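Local structure of mandelate racemase/muconate lactonizing protein (Paenibacillus sp., 3V5C) at residues G24-S29 with K41-D46; Y317-S322 with V335-I340. The protein is an enolase-superfamily lyase that probably catalyses the magnesium-dependent dehydration of galacturonate. The protein carries 1 engineered substitution. All coordinates share one frame; numbering follows the deposited sequence.

Interaction 1: G24-S29 with K41-D46; sequences GERARS and KSCTVD
Gly24 and Cys43 form an antiparallel hydrogen-bonded pair, Gly24 N donating to Cys43 O at 2.8 Å and Cys43 N donating in return to Gly24 O at 3.0 Å. Farther along, Arg26 N donates to Lys41 O over 2.9 Å, nearly straight at 159° and in the plane of that carbonyl. Where the two chains begin to turn, the lysine side chain takes over from the backbone: bends at chi3 and chi4 bring Lys41 NZ round to Arg26 O at 2.9 Å, again in the carbonyl plane. Glu25 crosses the lysine chain at a slant, its OE1 3.0 Å from Lys41 CE. From Lys41 NZ the same oxygen is 4.2 Å away, beyond a salt bridge, though the opposite charges would probably still attract. With an alanine in place of Lys41, Arg26 O would probably lose its ammonium partner and Glu25 the opposite charge beside it.

On the other face of the sheet Cys43 SG sits over the centre of the Arg26 guanidinium, 3.9 Å above its plane. Arg26 NE forms a salt bridge with Asp338, while NH1 bonds to Gly40 O. One water links Arg26 NH1 to Ser42 O and a second repeats the link from NH2, its bond to the arginine being weak; a third joins Gly24 O to Ser42 OG at the more exposed side.

The contact belongs to the hairpin of strands 14-30 and 42-52 in the antiparallel sheet, close to where both chains turn a corner. Strand 340-342 pairs with strand 14-30, and its Ile340 packs on Arg26 and Cys43.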
ATOM      1  N   GLY A  24     -12.882   4.039 -11.404  1.00 12.30           N
ATOM      2  CA  GLY A  24     -12.469   2.994 -12.314  1.00 14.09           C
ATOM      3  C   GLY A  24     -12.899   1.641 -11.794  1.00 11.06           C
ATOM      4  O   GLY A  24     -13.859   1.539 -11.027  1.00 14.05           O
ATOM      5  N   GLU A  25     -12.140   0.611 -12.151  1.00 11.48           N
ATOM      6  CA  GLU A  25     -12.523  -0.746 -11.786  1.00 11.14           C
ATOM      7  C   GLU A  25     -11.292  -1.607 -11.628  1.00  9.58           C
ATOM      8  O   GLU A  25     -10.299  -1.403 -12.336  1.00 13.58           O
ATOM      9  CB  GLU A  25     -13.393  -1.369 -12.889  1.00 17.82           C
ATOM     10  CG  GLU A  25     -14.790  -0.780 -13.041  1.00 25.09           C
ATOM     11  CD  GLU A  25     -15.705  -1.686 -13.858  1.00 34.25           C
ATOM     12  OE1 GLU A  25     -15.200  -2.667 -14.448  1.00 31.76           O
ATOM     13  OE2 GLU A  25     -16.928  -1.426 -13.904  1.00 38.14           O
ATOM     14  N   ARG A  26     -11.360  -2.601 -10.739  1.00 11.66           N
ATOM     15  CA  ARG A  26     -10.288  -3.585 -10.693  1.00 10.46           C
ATOM     16  C   ARG A  26     -10.537  -4.687 -11.734  1.00  8.09           C
ATOM     17  O   ARG A  26     -11.661  -4.864 -12.214  1.00 13.77           O
ATOM     18  CB  ARG A  26     -10.025  -4.141  -9.282  1.00 20.24           C
ATOM     19  CG  ARG A  26     -11.243  -4.584  -8.504  1.00 15.32           C
ATOM     20  CD  ARG A  26     -10.836  -5.259  -7.159  1.00 15.11           C
ATOM     21  NE  ARG A  26     -10.261  -4.335  -6.172  1.00 14.49           N
ATOM     22  CZ  ARG A  26     -10.982  -3.625  -5.313  1.00 14.56           C
ATOM     23  NH1 ARG A  26     -12.307  -3.719  -5.319  1.00 16.33           N
ATOM     24  NH2 ARG A  26     -10.386  -2.796  -4.451  1.00 14.42           N
ATOM     25  N   ALA A  27      -9.475  -5.396 -12.069  1.00 11.53           N
ATOM     26  CA  ALA A  27      -9.537  -6.354 -13.169  1.00 13.09           C
ATOM     27  C   ALA A  27     -10.451  -7.526 -12.830  1.00 13.83           C
ATOM     28  O   ALA A  27     -11.089  -8.096 -13.723  1.00 16.12           O
ATOM     29  CB  ALA A  27      -8.151  -6.842 -13.530  1.00 13.99           C
ATOM     30  N   ARG A  28     -10.493  -7.905 -11.558  1.00 11.45           N
ATOM     31  CA  ARG A  28     -11.354  -8.998 -11.137  1.00 12.24           C
ATOM     32  C   ARG A  28     -12.066  -8.572  -9.857  1.00 11.95           C
ATOM     33  O   ARG A  28     -11.455  -7.984  -8.959  1.00 10.94           O
ATOM     34  CB  ARG A  28     -10.529 -10.270 -10.924  1.00 12.77           C
ATOM     35  CG  ARG A  28     -11.350 -11.516 -10.519  1.00 14.50           C
ATOM     36  CD  ARG A  28     -10.428 -12.700 -10.220  1.00 13.27           C
ATOM     37  NE  ARG A  28      -9.672 -12.466  -8.986  1.00 11.23           N
ATOM     38  CZ  ARG A  28      -8.351 -12.383  -8.906  1.00 13.65           C
ATOM     39  NH1 ARG A  28      -7.587 -12.533  -9.990  1.00 15.40           N
ATOM     40  NH2 ARG A  28      -7.787 -12.145  -7.727  1.00 11.15           N
ATOM     41  N   SER A  29     -13.370  -8.823  -9.784  1.00 11.85           N
ATOM     42  CA  SER A  29     -14.139  -8.472  -8.592  1.00 13.42           C
ATOM     43  C   SER A  29     -13.580  -9.143  -7.333  1.00 13.09           C
ATOM     44  O   SER A  29     -13.265 -10.332  -7.336  1.00 13.55           O
ATOM     45  CB  SER A  29     -15.613  -8.845  -8.795  1.00 13.56           C
ATOM     46  OG  SER A  29     -16.389  -8.419  -7.694  1.00 14.29           O
ATOM     47  N   LYS A  41     -15.936  -4.533  -7.599  1.00 14.74           N
ATOM     48  CA  LYS A  41     -15.062  -4.193  -8.711  1.00 12.46           C
ATOM     49  C   LYS A  41     -14.818  -2.692  -8.793  1.00 13.27           C
ATOM     50  O   LYS A  41     -13.815  -2.259  -9.328  1.00 14.69           O
ATOM     51  CB  LYS A  41     -15.714  -4.655 -10.010  1.00 20.59           C
ATOM     52  CG  LYS A  41     -14.790  -5.290 -11.008  1.00 22.26           C
ATOM     53  CD  LYS A  41     -15.577  -5.665 -12.253  1.00 25.43           C
ATOM     54  CE  LYS A  41     -14.749  -5.482 -13.507  1.00 30.67           C
ATOM     55  NZ  LYS A  41     -13.638  -6.456 -13.562  1.00 26.59           N
ATOM     56  N   SER A  42     -15.742  -1.900  -8.270  1.00 14.16           N
ATOM     57  CA  SER A  42     -15.653  -0.453  -8.456  1.00 14.73           C
ATOM     58  C   SER A  42     -14.571   0.146  -7.560  1.00 15.15           C
ATOM     59  O   SER A  42     -14.436  -0.234  -6.403  1.00 15.59           O
ATOM     60  CB  SER A  42     -17.021   0.192  -8.211  1.00 22.36           C
ATOM     61  OG  SER A  42     -16.956   1.599  -8.359  1.00 31.68           O
ATOM     62  N   CYS A  43     -13.790   1.066  -8.113  1.00 13.48           N
ATOM     63  CA  CYS A  43     -12.698   1.710  -7.377  1.00 14.24           C
ATOM     64  C   CYS A  43     -12.791   3.205  -7.569  1.00 13.67           C
ATOM     65  O   CYS A  43     -13.224   3.671  -8.624  1.00 14.52           O
ATOM     66  CB  CYS A  43     -11.323   1.234  -7.878  1.00 12.28           C
ATOM     67  SG  CYS A  43     -11.021  -0.520  -7.687  1.00 15.77           S
ATOM     68  N   THR A  44     -12.387   3.959  -6.550  1.00 11.88           N
ATOM     69  CA  THR A  44     -12.262   5.399  -6.709  1.00 12.51           C
ATOM     70  C   THR A  44     -10.948   5.886  -6.147  1.00 10.39           C
ATOM     71  O   THR A  44     -10.306   5.198  -5.339  1.00 13.68           O
ATOM     72  CB  THR A  44     -13.399   6.173  -6.023  1.00 19.62           C
ATOM     73  OG1 THR A  44     -13.376   5.917  -4.612  1.00 18.73           O
ATOM     74  CG2 THR A  44     -14.739   5.758  -6.589  1.00 19.09           C
ATOM     75  N   VAL A  45     -10.546   7.069  -6.606  1.00 10.94           N
ATOM     76  CA  VAL A  45      -9.382   7.772  -6.071  1.00 11.12           C
ATOM     77  C   VAL A  45      -9.709   9.261  -5.958  1.00 12.61           C
ATOM     78  O   VAL A  45     -10.007   9.931  -6.962  1.00 11.03           O
ATOM     79  CB  VAL A  45      -8.145   7.620  -6.970  1.00 11.73           C
ATOM     80  CG1 VAL A  45      -6.960   8.420  -6.392  1.00 11.87           C
ATOM     81  CG2 VAL A  45      -7.764   6.142  -7.137  1.00 13.86           C
ATOM     82  N   ASP A  46      -9.655   9.791  -4.741  1.00 12.24           N
ATOM     83  CA  ASP A  46      -9.786  11.237  -4.570  1.00 11.50           C
ATOM     84  C   ASP A  46      -8.455  11.918  -4.923  1.00 12.59           C
ATOM     85  O   ASP A  46      -7.380  11.540  -4.425  1.00 11.77           O
ATOM     86  CB  ASP A  46     -10.183  11.576  -3.135  1.00 13.46           C
ATOM     87  CG  ASP A  46     -11.625  11.211  -2.807  1.00 16.63           C
ATOM     88  OD1 ASP A  46     -12.373  10.770  -3.715  1.00 17.92           O
ATOM     89  OD2 ASP A  46     -12.007  11.393  -1.623  1.00 18.77           O
TER
HETATM   90  O   HOH W   1     -16.697   1.883 -11.226  1.00 31.05           O
HETATM   91  O   HOH W   2     -12.429  -0.172  -4.209  1.00 25.68           O
HETATM   92  O   HOH W   3     -14.498  -1.858  -4.435  1.00 31.09           O

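Interaction 2: Y317-S322 with V335-I340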
ATOM      1  N   TYR A 317      -3.981   4.762  -6.321  1.00  8.91           N
ATOM      2  CA  TYR A 317      -2.866   5.705  -6.376  1.00 10.87           C
ATOM      3  C   TYR A 317      -1.747   5.288  -5.428  1.00 11.54           C
ATOM      4  O   TYR A 317      -0.573   5.497  -5.707  1.00 10.66           O
ATOM      5  CB  TYR A 317      -3.348   7.108  -6.022  1.00 11.99           C
ATOM      6  CG  TYR A 317      -2.287   8.172  -6.179  1.00 11.41           C
ATOM      7  CD1 TYR A 317      -1.452   8.510  -5.119  1.00 10.51           C
ATOM      8  CD2 TYR A 317      -2.107   8.813  -7.402  1.00 10.65           C
ATOM      9  CE1 TYR A 317      -0.484   9.486  -5.266  1.00  9.08           C
ATOM     10  CE2 TYR A 317      -1.120   9.803  -7.569  1.00 11.78           C
ATOM     11  CZ  TYR A 317      -0.323  10.121  -6.485  1.00  9.44           C
ATOM     12  OH  TYR A 317       0.645  11.085  -6.615  1.00 11.58           O
ATOM     13  N   GLY A 318      -2.116   4.688  -4.298  1.00  8.98           N
ATOM     14  CA  GLY A 318      -1.138   4.289  -3.299  1.00  9.61           C
ATOM     15  C   GLY A 318      -0.129   3.263  -3.769  1.00  9.55           C
ATOM     16  O   GLY A 318       0.958   3.159  -3.205  1.00 10.03           O
ATOM     17  N   ILE A 319      -0.489   2.478  -4.786  1.00  9.74           N
ATOM     18  CA  ILE A 319       0.439   1.519  -5.348  1.00 11.66           C
ATOM     19  C   ILE A 319       1.693   2.207  -5.870  1.00  9.83           C
ATOM     20  O   ILE A 319       2.830   1.788  -5.571  1.00 10.27           O
ATOM     21  CB  ILE A 319      -0.251   0.752  -6.486  1.00  9.41           C
ATOM     22  CG1 ILE A 319      -1.434  -0.035  -5.917  1.00 10.82           C
ATOM     23  CG2 ILE A 319       0.757  -0.150  -7.218  1.00 14.96           C
ATOM     24  CD1 ILE A 319      -2.303  -0.656  -7.029  1.00 11.69           C
ATOM     25  N   TYR A 320       1.482   3.263  -6.652  1.00 10.67           N
ATOM     26  CA  TYR A 320       2.561   3.965  -7.338  1.00 12.25           C
ATOM     27  C   TYR A 320       3.374   4.768  -6.323  1.00 11.66           C
ATOM     28  O   TYR A 320       4.605   4.786  -6.365  1.00 10.42           O
ATOM     29  CB  TYR A 320       1.967   4.803  -8.496  1.00  9.53           C
ATOM     30  CG  TYR A 320       1.028   3.903  -9.274  1.00  8.22           C
ATOM     31  CD1 TYR A 320       1.537   2.913 -10.109  1.00 11.29           C
ATOM     32  CD2 TYR A 320      -0.347   3.956  -9.082  1.00 12.36           C
ATOM     33  CE1 TYR A 320       0.695   2.022 -10.760  1.00 11.12           C
ATOM     34  CE2 TYR A 320      -1.198   3.081  -9.744  1.00 11.50           C
ATOM     35  CZ  TYR A 320      -0.670   2.115 -10.584  1.00 12.03           C
ATOM     36  OH  TYR A 320      -1.503   1.213 -11.235  1.00 14.41           O
ATOM     37  N   ALA A 321       2.676   5.376  -5.371  1.00 10.49           N
ATOM     38  CA  ALA A 321       3.316   6.065  -4.245  1.00 10.19           C
ATOM     39  C   ALA A 321       4.256   5.134  -3.491  1.00 11.68           C
ATOM     40  O   ALA A 321       5.400   5.475  -3.203  1.00 11.88           O
ATOM     41  CB  ALA A 321       2.262   6.624  -3.319  1.00 11.44           C
ATOM     42  N   SER A 322       3.767   3.941  -3.164  1.00  9.68           N
ATOM     43  CA  SER A 322       4.582   2.933  -2.486  1.00 12.27           C
ATOM     44  C   SER A 322       5.869   2.633  -3.237  1.00 12.29           C
ATOM     45  O   SER A 322       6.943   2.507  -2.646  1.00 11.55           O
ATOM     46  CB  SER A 322       3.796   1.629  -2.327  1.00 12.03           C
ATOM     47  OG  SER A 322       2.638   1.814  -1.537  1.00 13.51           O
ATOM     48  N   VAL A 335       5.628  -3.619  -2.657  1.00  9.33           N
ATOM     49  CA  VAL A 335       4.456  -2.850  -3.042  1.00  9.00           C
ATOM     50  C   VAL A 335       3.233  -3.797  -3.030  1.00 12.49           C
ATOM     51  O   VAL A 335       3.250  -4.852  -3.660  1.00 12.02           O
ATOM     52  CB  VAL A 335       4.664  -2.253  -4.447  1.00  9.14           C
ATOM     53  CG1 VAL A 335       3.371  -1.632  -4.973  1.00 13.21           C
ATOM     54  CG2 VAL A 335       5.771  -1.212  -4.406  1.00 14.22           C
ATOM     55  N   GLU A 336       2.176  -3.420  -2.309  1.00 12.14           N
ATOM     56  CA  GLU A 336       0.931  -4.198  -2.295  1.00 13.20           C
ATOM     57  C   GLU A 336       0.127  -3.860  -3.554  1.00 12.88           C
ATOM     58  O   GLU A 336      -0.394  -2.749  -3.685  1.00 11.75           O
ATOM     59  CB  GLU A 336       0.130  -3.884  -1.018  1.00 14.14           C
ATOM     60  CG  GLU A 336      -1.163  -4.655  -0.925  1.00 12.54           C
ATOM     61  CD  GLU A 336      -1.806  -4.641   0.447  1.00 15.19           C
ATOM     62  OE1 GLU A 336      -1.402  -3.832   1.314  1.00 16.80           O
ATOM     63  OE2 GLU A 336      -2.749  -5.446   0.653  1.00 13.36           O
ATOM     64  N   TYR A 337       0.029  -4.820  -4.484  1.00 10.44           N
ATOM     65  CA  TYR A 337      -0.494  -4.548  -5.834  1.00 10.26           C
ATOM     66  C   TYR A 337      -1.895  -5.108  -6.095  1.00 10.29           C
ATOM     67  O   TYR A 337      -2.136  -6.308  -5.904  1.00 11.15           O
ATOM     68  CB  TYR A 337       0.466  -5.078  -6.905  1.00 13.21           C
ATOM     69  CG  TYR A 337       0.103  -4.612  -8.283  1.00 10.87           C
ATOM     70  CD1 TYR A 337      -0.723  -5.378  -9.104  1.00 14.65           C
ATOM     71  CD2 TYR A 337       0.550  -3.388  -8.767  1.00 12.43           C
ATOM     72  CE1 TYR A 337      -1.070  -4.948 -10.367  1.00 12.45           C
ATOM     73  CE2 TYR A 337       0.211  -2.950 -10.036  1.00 13.85           C
ATOM     74  CZ  TYR A 337      -0.605  -3.737 -10.829  1.00 12.86           C
ATOM     75  OH  TYR A 337      -0.956  -3.315 -12.099  1.00 19.32           O
ATOM     76  N   ASP A 338      -2.790  -4.216  -6.523  1.00 10.20           N
ATOM     77  CA  ASP A 338      -4.134  -4.539  -6.999  1.00 12.29           C
ATOM     78  C   ASP A 338      -4.203  -4.004  -8.434  1.00 14.57           C
ATOM     79  O   ASP A 338      -3.829  -2.860  -8.689  1.00 14.15           O
ATOM     80  CB  ASP A 338      -5.159  -3.819  -6.105  1.00 14.36           C
ATOM     81  CG  ASP A 338      -6.546  -4.446  -6.137  1.00 17.59           C
ATOM     82  OD1 ASP A 338      -6.711  -5.588  -6.638  1.00 15.48           O
ATOM     83  OD2 ASP A 338      -7.479  -3.779  -5.619  1.00 13.27           O
ATOM     84  N   ASP A 339      -4.661  -4.827  -9.379  1.00 13.62           N
ATOM     85  CA  ASP A 339      -4.708  -4.431 -10.783  1.00 14.20           C
ATOM     86  C   ASP A 339      -5.950  -3.581 -11.053  1.00 13.51           C
ATOM     87  O   ASP A 339      -7.062  -4.097 -11.136  1.00 15.94           O
ATOM     88  CB  ASP A 339      -4.720  -5.670 -11.675  1.00 15.67           C
ATOM     89  CG  ASP A 339      -4.592  -5.338 -13.147  1.00 20.24           C
ATOM     90  OD1 ASP A 339      -4.695  -4.155 -13.539  1.00 18.74           O
ATOM     91  OD2 ASP A 339      -4.392  -6.279 -13.942  1.00 20.80           O
ATOM     92  N   ILE A 340      -5.751  -2.273 -11.165  1.00 11.35           N
ATOM     93  CA  ILE A 340      -6.859  -1.333 -11.261  1.00 12.76           C
ATOM     94  C   ILE A 340      -6.684  -0.387 -12.425  1.00 11.30           C
ATOM     95  O   ILE A 340      -5.577   0.049 -12.724  1.00 13.33           O
ATOM     96  CB  ILE A 340      -6.971  -0.494  -9.970  1.00 11.04           C
ATOM     97  CG1 ILE A 340      -7.278  -1.421  -8.791  1.00 15.28           C
ATOM     98  CG2 ILE A 340      -8.081   0.552 -10.100  1.00 11.58           C
ATOM     99  CD1 ILE A 340      -7.059  -0.774  -7.424  1.00 14.04           C
TER
HETATM  100  O   HOH W   4      -4.153   2.188 -11.607  1.00 13.06           O
HETATM  101  O   HOH W   5      -3.185  -0.993 -10.538  1.00 14.46           O
HETATM  102  O   HOH W   6      -0.365  -0.637 -12.912  1.00 18.63           O
HETATM  103  O   HOH W   7       2.416  -0.992  -0.871  1.00 14.10           O
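Ile319 reaches Val335 and Tyr337 with its CG2 because that methyl stands anti to the backbone N, while the other branch, with chi1 at -63° and chi2 extended, carries CD1 on to the backbone of Asp338. CG2 lies 3.8 Å from Val335 CG1, the two side chains crossing at about a right angle, and 3.6 Å from CD2 of the Tyr337 ring, which it meets obliquely. The CD1 methyl comes to 3.2 Å from Asp338 O, a close approach of a methyl to a carbonyl oxygen. The second methyl of Val335, CG2, rests against CB of Ser322, about one helical turn farther on.

Within the helix, Ser322 OG donates to Gly318 O at 2.7 Å, approaching from the opposite face of that carbonyl to Ser322 N, so two donors grip the oxygen. Polar links between the segments run through water. The serine hydroxyl accepts from a water that in turn accepts a hydrogen bond from Glu336 N. Tyr320 OH touches three waters: one leads to Tyr337 OH, one to Ile340 O, and one to both Asp338 O and Ile340 N. Ile319 CB lies 4.0 Å above the centre of the Tyr320 ring, and Tyr350 meets that ring edge-to-face.

The end of the Glu336 side chain leads away from the helix; its OE2 meets Lys168 in a salt bridge and the hydroxyl of Thr133 in a hydrogen bond, about 12 Å from the bound magnesium. The 317-322 part of the helix runs at 154° to strand 335-337. A helix lying against a strand that is parallel to its neighbour, strand 126-135, is consistent with the beta/alpha barrel of the enolase fold.

How the interactions relate
The centres of the two contacts are 12 Å apart, and they follow one another along the chain, interaction 1 closing long before interaction 2 opens. Interaction 1 belongs to the hairpin of the antiparallel sheet, interaction 2 to a helix and strand of the barrel domain. They meet directly: the salt bridge between Arg26 and Asp338 joins the two contacts, Ala27 N probably bonds to Asp339 O, and Ile340 packs against Glu25 O. After strand 335-337 the chain thus leaves the barrel and pairs with strand 14-30 as strand 340-342, tying the antiparallel sheet to the barrel as two parts of one enolase fold.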